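Local coordinates for hypothetical protein (Aquifex aeolicus, PDB 2HEK), which is of unknown function but binds GDP and a zinc ion and may be a dGTPase of the HD-domain family, at residues I65-S68 against E73-L76; L233-K238 against F274-Q279; K284-T289 against E362-E367; N208-R213 against P341-L346; V191-V196 against E331-A336. All coordinates share one frame; numbering follows the deposited sequence.

Interaction 1: I65-S68 against E73-L76; sequences ICES and EKEL
C66 and K74 meet where helix 51-69 of the HD domain runs into helix 74-82 in a helix-loop-helix connection, two consecutive helices joined by a short loop. Their CA atoms, 5.8 Å apart, are the nearest CA pair of the two segments.

The apolar part of the contact is a lysine stem laid against a cysteine. K74 leaves its helix with CG anti to the backbone N (chi1 175°), and this first step sets its methylene carbons beside C66: K74 CG lies 3.6 Å from C66 CB, and K74 CD lies 3.8 Å from the same C66 CB. The sulfur takes a lesser share, with C66 SG 4.1 Å from K74 CA. C66 is buried here, and V71 of the connecting loop also packs on it.

The charged part lies on the solvent side, where the side chains of K74 and E67 cross obliquely. A bend at chi3 (60°) brings the end of the lysine near E67, whose extended chain holds its carboxylate at the exposed surface. At this spacing, beyond a salt bridge, the opposite charges probably attract only loosely, and E67 OE1 has a second, long and weak ion pair with R64. Replacing K74 with an alanine would probably uncover the flank of C66 and leave E67 without this nearby positive charge.

At the start of the second helix, E73 occupies the N-cap position; its carboxylate points elsewhere and forms a salt bridge with R133. K74 NZ stands 4.0 Å from E67 CG and 4.1 Å from E67 OE2.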
# COMPACT_ATOMS: atom_id res chain seq x y z
N ILE A 65 4.23 -10.17 19.67
CA ILE A 65 5.57 -10.70 19.97
C ILE A 65 5.47 -11.86 20.99
O ILE A 65 6.15 -12.87 20.85
CB ILE A 65 6.52 -9.62 20.53
CG1 ILE A 65 6.88 -8.56 19.45
CG2 ILE A 65 7.81 -10.26 21.11
CD1 ILE A 65 7.50 -7.26 20.04
N CYS A 66 4.62 -11.71 22.01
CA CYS A 66 4.37 -12.81 22.98
C CYS A 66 3.82 -14.07 22.29
O CYS A 66 4.23 -15.20 22.60
CB CYS A 66 3.41 -12.36 24.08
SG CYS A 66 4.20 -11.21 25.20
N GLU A 67 2.90 -13.88 21.35
CA GLU A 67 2.42 -14.99 20.50
C GLU A 67 3.53 -15.70 19.71
O GLU A 67 3.60 -16.94 19.68
CB GLU A 67 1.26 -14.55 19.59
CG GLU A 67 -0.01 -14.23 20.37
CD GLU A 67 -1.13 -13.52 19.56
OE1 GLU A 67 -0.94 -13.19 18.36
OE2 GLU A 67 -2.21 -13.26 20.17
N SER A 68 4.41 -14.92 19.08
CA SER A 68 5.52 -15.49 18.31
C SER A 68 6.53 -16.19 19.23
O SER A 68 7.07 -17.25 18.89
CB SER A 68 6.23 -14.41 17.48
OG SER A 68 7.49 -14.87 17.00
N GLU A 73 3.90 -15.36 30.48
CA GLU A 73 3.27 -14.24 31.18
C GLU A 73 2.81 -13.18 30.19
O GLU A 73 3.14 -12.01 30.34
CB GLU A 73 4.27 -13.62 32.18
CG GLU A 73 4.87 -14.61 33.24
CD GLU A 73 5.49 -13.83 34.37
OE1 GLU A 73 4.72 -13.19 35.14
OE2 GLU A 73 6.73 -13.79 34.47
N LYS A 74 2.08 -13.60 29.17
CA LYS A 74 1.66 -12.69 28.09
C LYS A 74 0.81 -11.52 28.60
O LYS A 74 1.08 -10.35 28.28
CB LYS A 74 0.92 -13.48 27.00
CG LYS A 74 0.31 -12.61 25.86
CD LYS A 74 -0.18 -13.47 24.67
CE LYS A 74 -1.27 -14.46 25.06
NZ LYS A 74 -1.96 -14.99 23.83
N GLU A 75 -0.20 -11.79 29.41
CA GLU A 75 -1.10 -10.69 29.81
C GLU A 75 -0.34 -9.63 30.58
O GLU A 75 -0.56 -8.43 30.39
CB GLU A 75 -2.32 -11.20 30.59
CG GLU A 75 -3.28 -10.05 31.04
CD GLU A 75 -3.99 -9.32 29.88
OE1 GLU A 75 -3.85 -9.72 28.68
OE2 GLU A 75 -4.73 -8.36 30.19
N LEU A 76 0.59 -10.06 31.42
CA LEU A 76 1.27 -9.10 32.29
C LEU A 76 2.16 -8.18 31.45
O LEU A 76 2.22 -6.98 31.70
CB LEU A 76 2.10 -9.82 33.36
CG LEU A 76 2.86 -8.86 34.26
CD1 LEU A 76 1.86 -8.15 35.19
CD2 LEU A 76 3.92 -9.61 35.06

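Interaction 2: L233-K238 against F274-Q279; sequences LVEFLK and FERIFQ
I277 has CG1 anti to its carbonyl carbon (chi1 -63°) and a nearly straight continuation (chi2 164°), which together aim CD1 at the backbone of L233. The methyl ends 3.8 Å from L233 CA and 4.3 Å from L233 CB, so this isoleucine meets the facing helix mainly at its main chain. The other branch of I277 serves its own helix: CG2 sits 3.7 Å above the plane of the F278 ring, over its centre.

Further out, E235 and R276 reach toward each other from helices 224-240 and 271-278, but E235 OE1 and R276 NH1 remain 4.4 Å apart. A water fills the step between them. It donates to E235 OE1 at 2.5 Å and accepts from R276 NH1 at 2.8 Å, lying in the guanidinium plane at its edge. The other carboxylate oxygen, E235 OE2, forms a salt bridge with R312. The side chain of R276 also comes within about 5 Å of that of the GDP-binding residue H282.

The two helices are thus joined by an apolar touch at the buried level and a water-relayed charge pair above it; the carboxylate, held by R312 as well, is likely to stay ionised.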
# COMPACT_ATOMS: atom_id res chain seq x y z
N LEU A 233 10.89 25.43 23.13
CA LEU A 233 9.89 24.89 24.02
C LEU A 233 10.47 24.53 25.39
O LEU A 233 9.90 24.84 26.43
CB LEU A 233 9.20 23.67 23.41
CG LEU A 233 8.19 23.26 24.48
CD1 LEU A 233 6.78 23.75 24.24
CD2 LEU A 233 8.23 21.81 24.72
N VAL A 234 11.63 23.88 25.38
CA VAL A 234 12.22 23.41 26.62
C VAL A 234 12.66 24.60 27.50
O VAL A 234 12.49 24.59 28.73
CB VAL A 234 13.31 22.34 26.35
CG1 VAL A 234 14.13 22.08 27.57
CG2 VAL A 234 12.63 21.01 25.90
N GLU A 235 13.18 25.65 26.88
CA GLU A 235 13.50 26.86 27.64
C GLU A 235 12.26 27.41 28.35
O GLU A 235 12.32 27.75 29.55
CB GLU A 235 14.14 27.91 26.73
CG GLU A 235 15.55 27.54 26.34
CD GLU A 235 16.17 28.46 25.32
OE1 GLU A 235 15.63 29.56 25.08
OE2 GLU A 235 17.22 28.08 24.76
N PHE A 236 11.14 27.49 27.61
CA PHE A 236 9.89 27.94 28.18
C PHE A 236 9.39 27.01 29.28
O PHE A 236 9.06 27.47 30.37
CB PHE A 236 8.81 28.11 27.12
CG PHE A 236 7.41 28.22 27.69
CD1 PHE A 236 7.06 29.29 28.51
CD2 PHE A 236 6.45 27.25 27.40
CE1 PHE A 236 5.79 29.38 29.05
CE2 PHE A 236 5.17 27.35 27.92
CZ PHE A 236 4.84 28.41 28.75
N LEU A 237 9.35 25.70 29.00
CA LEU A 237 8.81 24.74 29.97
C LEU A 237 9.51 24.85 31.33
O LEU A 237 8.86 24.73 32.37
CB LEU A 237 8.85 23.30 29.43
CG LEU A 237 8.22 22.25 30.36
CD1 LEU A 237 6.78 22.57 30.79
CD2 LEU A 237 8.29 20.85 29.76
N LYS A 238 10.82 25.11 31.30
CA LYS A 238 11.61 25.35 32.51
C LYS A 238 11.15 26.56 33.34
O LYS A 238 11.09 26.49 34.56
CB LYS A 238 13.10 25.48 32.17
CG LYS A 238 13.80 24.15 32.01
CD LYS A 238 15.17 24.33 31.39
CE LYS A 238 15.71 23.01 30.84
NZ LYS A 238 16.86 23.19 29.89
N PHE A 274 6.31 32.61 22.97
CA PHE A 274 5.17 32.38 22.10
C PHE A 274 5.52 32.68 20.66
O PHE A 274 5.19 31.91 19.77
CB PHE A 274 3.94 33.21 22.53
CG PHE A 274 2.84 33.24 21.48
CD1 PHE A 274 1.84 32.27 21.46
CD2 PHE A 274 2.82 34.24 20.50
CE1 PHE A 274 0.84 32.30 20.48
CE2 PHE A 274 1.82 34.27 19.52
CZ PHE A 274 0.83 33.30 19.50
N GLU A 275 6.18 33.81 20.41
CA GLU A 275 6.53 34.18 19.04
C GLU A 275 7.47 33.18 18.36
O GLU A 275 7.26 32.81 17.20
CB GLU A 275 7.12 35.57 19.02
CG GLU A 275 6.06 36.64 19.36
CD GLU A 275 6.60 38.06 19.37
OE1 GLU A 275 7.74 38.27 18.89
OE2 GLU A 275 5.87 38.96 19.87
N ARG A 276 8.48 32.74 19.11
CA ARG A 276 9.50 31.80 18.61
C ARG A 276 8.92 30.43 18.27
O ARG A 276 9.39 29.74 17.36
CB ARG A 276 10.59 31.61 19.68
CG ARG A 276 11.49 32.84 19.81
CD ARG A 276 12.37 32.79 21.06
NE ARG A 276 13.25 33.96 21.10
CZ ARG A 276 14.30 34.12 21.90
NH1 ARG A 276 14.65 33.18 22.77
NH2 ARG A 276 15.01 35.25 21.83
N ILE A 277 7.90 30.03 19.04
CA ILE A 277 7.32 28.70 18.88
C ILE A 277 6.12 28.71 17.93
O ILE A 277 6.03 27.85 17.06
CB ILE A 277 6.89 28.09 20.20
CG1 ILE A 277 8.10 27.90 21.13
CG2 ILE A 277 6.18 26.72 19.94
CD1 ILE A 277 7.72 27.66 22.58
N PHE A 278 5.22 29.68 18.10
CA PHE A 278 3.93 29.65 17.40
C PHE A 278 3.72 30.68 16.30
O PHE A 278 2.79 30.54 15.50
CB PHE A 278 2.80 29.72 18.42
CG PHE A 278 2.63 28.46 19.21
CD1 PHE A 278 2.77 28.47 20.59
CD2 PHE A 278 2.36 27.24 18.57
CE1 PHE A 278 2.61 27.31 21.33
CE2 PHE A 278 2.22 26.08 19.28
CZ PHE A 278 2.34 26.11 20.68
N GLN A 279 4.59 31.69 16.21
CA GLN A 279 4.46 32.70 15.16
C GLN A 279 5.57 32.65 14.12
O GLN A 279 5.91 33.65 13.51
CB GLN A 279 4.50 34.10 15.76
CG GLN A 279 3.24 34.51 16.51
CD GLN A 279 3.19 36.00 16.79
OE1 GLN A 279 4.10 36.75 16.40
NE2 GLN A 279 2.24 36.65 17.43
O HOH W 1 14.05 30.55 23.40

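Interaction 3: K284-T289 against E362-E367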
# COMPACT_ATOMS: atom_id res chain seq x y z
N LYS A 284 16.79 30.92 13.17
CA LYS A 284 16.99 30.39 11.83
C LYS A 284 18.31 29.60 11.76
O LYS A 284 19.29 29.97 12.39
CB LYS A 284 16.94 31.54 10.85
CG LYS A 284 17.12 31.17 9.40
CD LYS A 284 16.58 32.29 8.52
CE LYS A 284 16.49 31.85 7.06
NZ LYS A 284 15.72 32.86 6.27
N THR A 285 18.33 28.49 11.02
CA THR A 285 19.53 27.66 10.92
C THR A 285 20.63 28.42 10.16
O THR A 285 20.45 28.79 9.00
CB THR A 285 19.25 26.30 10.21
OG1 THR A 285 18.14 25.65 10.84
CG2 THR A 285 20.45 25.40 10.32
N LEU A 286 21.75 28.65 10.81
CA LEU A 286 22.89 29.29 10.12
C LEU A 286 23.81 28.22 9.52
O LEU A 286 24.25 28.33 8.38
CB LEU A 286 23.65 30.19 11.10
CG LEU A 286 24.89 30.96 10.61
CD1 LEU A 286 24.55 31.91 9.46
CD2 LEU A 286 25.48 31.70 11.78
N LEU A 287 24.09 27.18 10.30
CA LEU A 287 24.97 26.11 9.88
C LEU A 287 24.37 24.77 10.28
O LEU A 287 23.94 24.58 11.42
CB LEU A 287 26.33 26.26 10.57
CG LEU A 287 27.39 25.19 10.27
CD1 LEU A 287 27.81 25.27 8.82
CD2 LEU A 287 28.61 25.29 11.21
N SER A 288 24.44 23.80 9.37
CA SER A 288 24.06 22.43 9.68
C SER A 288 25.15 21.62 9.04
O SER A 288 25.31 21.65 7.82
CB SER A 288 22.69 22.04 9.12
OG SER A 288 22.47 20.64 9.24
N THR A 289 25.95 20.93 9.84
CA THR A 289 27.04 20.20 9.25
C THR A 289 27.37 18.90 9.97
O THR A 289 27.00 18.70 11.13
CB THR A 289 28.30 21.07 9.24
OG1 THR A 289 29.35 20.39 8.55
CG2 THR A 289 28.73 21.40 10.66
N GLU A 362 21.05 37.57 8.52
CA GLU A 362 21.79 38.08 7.36
C GLU A 362 23.07 38.76 7.82
O GLU A 362 24.10 38.67 7.13
CB GLU A 362 20.93 39.02 6.50
CG GLU A 362 20.23 38.34 5.30
CD GLU A 362 21.18 37.97 4.15
OE1 GLU A 362 22.25 38.62 4.00
OE2 GLU A 362 20.86 37.03 3.39
N LYS A 363 23.01 39.41 8.98
CA LYS A 363 24.18 40.05 9.58
C LYS A 363 25.25 39.03 9.96
O LYS A 363 26.44 39.26 9.73
CB LYS A 363 23.79 40.86 10.82
CG LYS A 363 23.14 42.22 10.52
CD LYS A 363 22.98 43.03 11.81
CE LYS A 363 22.37 44.40 11.55
NZ LYS A 363 22.21 45.18 12.81
N ALA A 364 24.83 37.91 10.54
CA ALA A 364 25.76 36.85 10.93
C ALA A 364 26.30 36.09 9.73
O ALA A 364 27.43 35.61 9.76
CB ALA A 364 25.10 35.89 11.91
N ARG A 365 25.50 35.99 8.68
CA ARG A 365 25.87 35.21 7.51
C ARG A 365 27.06 35.82 6.77
O ARG A 365 28.10 35.17 6.64
CB ARG A 365 24.67 35.08 6.56
CG ARG A 365 24.88 34.09 5.43
CD ARG A 365 23.77 34.19 4.39
NE ARG A 365 23.96 33.24 3.30
CZ ARG A 365 23.13 33.12 2.26
NH1 ARG A 365 22.06 33.90 2.18
NH2 ARG A 365 23.40 32.25 1.30
N SER A 366 26.91 37.06 6.31
CA SER A 366 27.99 37.76 5.58
C SER A 366 29.21 38.13 6.45
O SER A 366 30.32 38.26 5.94
CB SER A 366 27.44 38.99 4.83
OG SER A 366 26.99 40.00 5.72
N GLU A 367 29.00 38.26 7.76
CA GLU A 367 30.10 38.45 8.71
C GLU A 367 30.86 37.16 9.01
O GLU A 367 31.86 37.19 9.73
CB GLU A 367 29.59 39.08 10.01
CG GLU A 367 29.47 40.61 9.98
CD GLU A 367 30.72 41.32 10.52
OE1 GLU A 367 31.80 41.22 9.89
OE2 GLU A 367 30.60 41.99 11.57
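L286 of strand 284-289 is the residue through which the strand meets A364 and R365 of the C-terminal helix 361-366, whose nearest CA, that of R365, is 7.1 Å from L286 CA. From CA the CB bond points toward the helix. CB itself makes no close approach to it, and serves as the stem. CG follows anti to the backbone N (chi1 180°), which extends the chain away from the strand and delivers the isopropyl fork to the helix surface. There the two methyls part. CD1 lies 4.1 Å from R365 CA and 4.3 Å from R365 CB, against the base of the arginine and not its charged end. CD2 turns to the neighbouring residue and meets A364 CB at 4.2 Å. These are ordinary van der Waals contacts, and the alanine presents a single methyl that lets the leucine fork come up to the helix.

The head of R365 takes a different course. Its side chain is extended, and R365 NH1 forms a salt bridge with E362 OE2 at 3.6 Å, one turn back on the same helix.

L286 and L287 both face I354 of strand 349-356 in a classic beta bulge. The fork of L286 also packs on V356 of that strand, on L302 of helix 292-305 and on L368 beyond the helix, while A364 touches F306. W361, at the start of helix 361-366, bonds through NE1 to T285 O and receives K284 in a cation-pi contact, so the terminal helix is fastened to this edge strand of the three-stranded antiparallel sheet by apolar and polar contacts together.

Interaction 4: N208-R213 against P341-L346; sequences NFLISR and PLIASL
Apolar packing joins L210 and I211 of the long helix 203-221 to I343 and L346 of segment 341-346. Two pairs of methyl groups carry it. L210 CD1 touches I343 CD1 at 3.7 Å, with I343 CG1 little further away, and the two side chains cross at about a right angle. I211 and L346 cross in the same manner, with I211 CD1 3.8 Å from L346 CD2. The other methyl of L346 swings back to the first pair, so that L346 CD1 is 4.2 Å from L210 CB and this leucine bridges both residues of the long helix. In I343, CG1 anti to the carbonyl carbon (chi1 -68°) sends CD1 across to L210.

S345 folds back on L342. Its OG donates to L342 O at 2.6 Å, in the carbonyl plane and on a lone pair, and S345 N gives the same oxygen a second bond. On the long helix F209 O is likewise doubly used, by S212 OG and R213 N from the same face of its plane.

S345 O of this chain accepts a hydrogen bond from S345 OG of the third subunit, and Y214 of that subunit packs on L342. The contact is thus a buried aliphatic packing of segment 341-346 against helix 203-221, within the chain but next to an interface with the third subunit.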
# COMPACT_ATOMS: atom_id res chain seq x y z
N ASN A 208 16.36 -4.20 7.44
CA ASN A 208 15.32 -3.26 7.05
C ASN A 208 14.88 -2.40 8.25
O ASN A 208 14.67 -1.19 8.15
CB ASN A 208 14.09 -3.99 6.48
CG ASN A 208 12.96 -3.04 6.20
OD1 ASN A 208 13.10 -2.15 5.40
ND2 ASN A 208 11.86 -3.17 6.93
N PHE A 209 14.71 -3.05 9.39
CA PHE A 209 14.30 -2.35 10.62
C PHE A 209 15.30 -1.25 11.00
O PHE A 209 14.91 -0.11 11.26
CB PHE A 209 14.12 -3.38 11.75
CG PHE A 209 13.85 -2.76 13.08
CD1 PHE A 209 12.59 -2.25 13.36
CD2 PHE A 209 14.87 -2.61 14.02
CE1 PHE A 209 12.33 -1.61 14.61
CE2 PHE A 209 14.63 -1.99 15.28
CZ PHE A 209 13.34 -1.49 15.56
N LEU A 210 16.59 -1.56 11.00
CA LEU A 210 17.63 -0.57 11.34
C LEU A 210 17.71 0.59 10.34
O LEU A 210 17.93 1.72 10.74
CB LEU A 210 19.02 -1.23 11.49
CG LEU A 210 19.04 -2.33 12.58
CD1 LEU A 210 20.29 -3.19 12.38
CD2 LEU A 210 19.00 -1.68 14.01
N ILE A 211 17.53 0.29 9.04
CA ILE A 211 17.50 1.34 8.00
C ILE A 211 16.26 2.21 8.16
O ILE A 211 16.31 3.47 8.05
CB ILE A 211 17.46 0.76 6.57
CG1 ILE A 211 18.71 -0.06 6.26
CG2 ILE A 211 17.32 1.90 5.57
CD1 ILE A 211 20.02 0.66 6.46
N SER A 212 15.12 1.57 8.43
CA SER A 212 13.89 2.35 8.65
C SER A 212 14.08 3.29 9.85
O SER A 212 13.66 4.47 9.81
CB SER A 212 12.69 1.42 8.76
OG SER A 212 12.50 0.96 10.11
N ARG A 213 14.74 2.81 10.89
CA ARG A 213 15.03 3.69 12.04
C ARG A 213 15.96 4.84 11.66
O ARG A 213 15.75 6.01 12.05
CB ARG A 213 15.62 2.83 13.18
CG ARG A 213 15.90 3.56 14.44
CD ARG A 213 16.52 2.57 15.49
NE ARG A 213 16.72 3.25 16.78
CZ ARG A 213 17.87 3.81 17.17
NH1 ARG A 213 18.95 3.77 16.38
NH2 ARG A 213 17.95 4.41 18.35
N PRO A 341 27.67 -7.93 7.00
CA PRO A 341 28.65 -6.87 6.75
C PRO A 341 27.97 -5.48 6.73
O PRO A 341 28.55 -4.49 7.19
CB PRO A 341 29.23 -7.23 5.37
CG PRO A 341 28.99 -8.72 5.23
CD PRO A 341 27.66 -8.95 5.92
N LEU A 342 26.73 -5.41 6.23
CA LEU A 342 26.08 -4.09 6.10
C LEU A 342 25.83 -3.47 7.50
O LEU A 342 26.21 -2.32 7.79
CB LEU A 342 24.79 -4.21 5.30
CG LEU A 342 23.91 -2.95 5.44
CD1 LEU A 342 24.53 -1.86 4.64
CD2 LEU A 342 22.47 -3.17 5.03
N ILE A 343 25.22 -4.24 8.38
CA ILE A 343 25.02 -3.79 9.75
C ILE A 343 26.36 -3.41 10.41
O ILE A 343 26.46 -2.37 11.11
CB ILE A 343 24.28 -4.87 10.56
CG1 ILE A 343 22.84 -5.02 10.04
CG2 ILE A 343 24.31 -4.55 12.02
CD1 ILE A 343 22.02 -6.09 10.76
N ALA A 344 27.39 -4.24 10.16
CA ALA A 344 28.75 -4.00 10.64
C ALA A 344 29.25 -2.63 10.22
O ALA A 344 30.11 -2.04 10.90
CB ALA A 344 29.72 -5.08 10.09
N SER A 345 28.73 -2.14 9.09
CA SER A 345 29.22 -0.93 8.47
C SER A 345 28.38 0.36 8.68
O SER A 345 28.83 1.46 8.30
CB SER A 345 29.29 -1.17 6.97
OG SER A 345 27.99 -0.95 6.42
N LEU A 346 27.17 0.24 9.23
CA LEU A 346 26.30 1.41 9.43
C LEU A 346 26.97 2.43 10.35
O LEU A 346 27.30 2.13 11.48
CB LEU A 346 24.95 1.01 10.06
CG LEU A 346 24.03 0.12 9.20
CD1 LEU A 346 22.86 -0.47 10.04
CD2 LEU A 346 23.50 0.92 8.00

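Interaction 5: V191-V196 against E331-A336; sequences VYENKV and EGLKKA
Y192 and E193, which meet L333, stand in a beta hairpin with a two-residue loop, whose type I' turn runs from Y192 to K195 and is closed by two backbone hydrogen bonds, Y192 N to K195 O (2.9 Å) and K195 N to Y192 O (2.8 Å). E193 and N194 at its corner both take positive phi. The facing backbone keeps its distance, with Y192 CA and L333 CA 8.2 Å apart, so side chains alone make the contact.

The tyrosine ring and the leucine slide past each other in opposite directions. L333 CD2 lies 3.8 Å from Y192 CD2, and L333 CD1 is 4.1 Å from that same ring carbon. With CG anti to the backbone N in Y192 (chi1 -170°), the ring is brought alongside the leucine. E193, its chain extended, passes L333 at a slant, with E193 OE1 4.1 Å from L333 CD2.

Both Y192 and L333 also rest on V197, and L328 and Y326 pack on them in turn from strand 326-329. The type I' hairpin supplies Y192 and E193, strand 332-335 supplies L333, and the pair spans the mixed sheet between 189-192 and 332-335, the outermost strands within this chain.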
# COMPACT_ATOMS: atom_id res chain seq x y z
N VAL A 191 13.59 -16.64 21.49
CA VAL A 191 14.24 -16.55 22.82
C VAL A 191 15.39 -17.57 22.92
O VAL A 191 15.21 -18.79 22.75
CB VAL A 191 13.24 -16.85 23.95
CG1 VAL A 191 13.88 -16.65 25.31
CG2 VAL A 191 11.98 -16.00 23.80
N TYR A 192 16.58 -17.07 23.20
CA TYR A 192 17.73 -17.96 23.35
C TYR A 192 18.57 -17.45 24.50
O TYR A 192 18.89 -16.26 24.58
CB TYR A 192 18.50 -18.05 22.03
CG TYR A 192 19.56 -19.13 22.02
CD1 TYR A 192 19.26 -20.42 21.60
CD2 TYR A 192 20.86 -18.86 22.41
CE1 TYR A 192 20.23 -21.41 21.59
CE2 TYR A 192 21.84 -19.84 22.40
CZ TYR A 192 21.51 -21.11 21.99
OH TYR A 192 22.47 -22.10 22.00
N GLU A 193 18.94 -18.36 25.39
CA GLU A 193 19.74 -17.98 26.57
C GLU A 193 19.05 -16.80 27.26
O GLU A 193 19.69 -15.83 27.66
CB GLU A 193 21.16 -17.59 26.16
CG GLU A 193 22.13 -18.74 25.84
CD GLU A 193 23.46 -18.23 25.28
OE1 GLU A 193 23.81 -17.04 25.56
OE2 GLU A 193 24.16 -19.00 24.57
N ASN A 194 17.73 -16.88 27.35
CA ASN A 194 16.92 -15.83 27.96
C ASN A 194 17.02 -14.41 27.33
O ASN A 194 16.69 -13.42 27.98
CB ASN A 194 17.21 -15.77 29.46
CG ASN A 194 16.02 -15.32 30.25
OD1 ASN A 194 16.03 -14.23 30.82
ND2 ASN A 194 14.96 -16.13 30.25
N LYS A 195 17.45 -14.33 26.08
CA LYS A 195 17.43 -13.05 25.35
C LYS A 195 16.45 -13.16 24.19
O LYS A 195 16.21 -14.26 23.67
CB LYS A 195 18.80 -12.71 24.77
CG LYS A 195 19.92 -12.51 25.77
CD LYS A 195 21.27 -12.51 25.04
CE LYS A 195 22.36 -13.23 25.85
NZ LYS A 195 22.69 -12.54 27.14
N VAL A 196 15.88 -12.01 23.79
CA VAL A 196 15.17 -11.91 22.51
C VAL A 196 16.23 -11.76 21.42
O VAL A 196 17.04 -10.83 21.45
CB VAL A 196 14.18 -10.70 22.46
CG1 VAL A 196 13.47 -10.61 21.07
CG2 VAL A 196 13.14 -10.81 23.58
N GLU A 331 25.42 -22.17 13.51
CA GLU A 331 26.60 -22.32 14.36
C GLU A 331 26.40 -21.74 15.77
O GLU A 331 27.37 -21.51 16.49
CB GLU A 331 27.80 -21.60 13.71
CG GLU A 331 27.95 -21.78 12.20
CD GLU A 331 28.75 -20.65 11.57
OE1 GLU A 331 28.25 -19.50 11.54
OE2 GLU A 331 29.89 -20.92 11.11
N GLY A 332 25.15 -21.49 16.15
CA GLY A 332 24.85 -20.84 17.43
C GLY A 332 24.77 -19.32 17.35
O GLY A 332 24.77 -18.73 16.27
N LEU A 333 24.74 -18.69 18.53
CA LEU A 333 24.46 -17.27 18.67
C LEU A 333 25.61 -16.36 18.30
O LEU A 333 26.71 -16.50 18.82
CB LEU A 333 24.05 -16.98 20.11
CG LEU A 333 23.11 -15.81 20.35
CD1 LEU A 333 21.79 -16.03 19.60
CD2 LEU A 333 22.87 -15.64 21.83
N LYS A 334 25.34 -15.41 17.41
CA LYS A 334 26.34 -14.42 17.00
C LYS A 334 25.82 -13.00 17.26
O LYS A 334 24.62 -12.80 17.44
CB LYS A 334 26.66 -14.57 15.51
CG LYS A 334 27.02 -15.98 15.03
CD LYS A 334 28.49 -16.33 15.29
CE LYS A 334 28.94 -17.50 14.40
NZ LYS A 334 29.91 -18.38 15.12
N LYS A 335 26.73 -12.03 17.28
CA LYS A 335 26.38 -10.62 17.14
C LYS A 335 25.94 -10.36 15.70
O LYS A 335 26.51 -10.95 14.77
CB LYS A 335 27.59 -9.75 17.44
CG LYS A 335 28.02 -9.71 18.89
CD LYS A 335 26.99 -9.07 19.77
CE LYS A 335 27.64 -8.42 20.98
NZ LYS A 335 26.61 -8.15 22.00
N ALA A 336 24.96 -9.47 15.50
CA ALA A 336 24.42 -9.19 14.15
C ALA A 336 25.46 -8.71 13.15
O ALA A 336 25.39 -9.04 11.96
CB ALA A 336 23.24 -8.18 14.22

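Along the chain interaction 1 comes first, within the HD domain, and closes before the others open. Its centre lies 19 Å from that of interaction 5, on the same side of the chain's centre. Interactions 4 and 5, 18 Å apart between centres, touch where I343 CD1 meets A336 CB at 4.2 Å. Interaction 2 is nested inside the loops they close, yet is 46 Å from interaction 5 and 21 Å from interaction 3 between centres. Segments of 3, 4 and 5 alternate, so the C-terminal part of the chain packs back on earlier elements. R276 in interaction 2 and L286 in interaction 3 each have a side chain about 11 Å from a bound GDP.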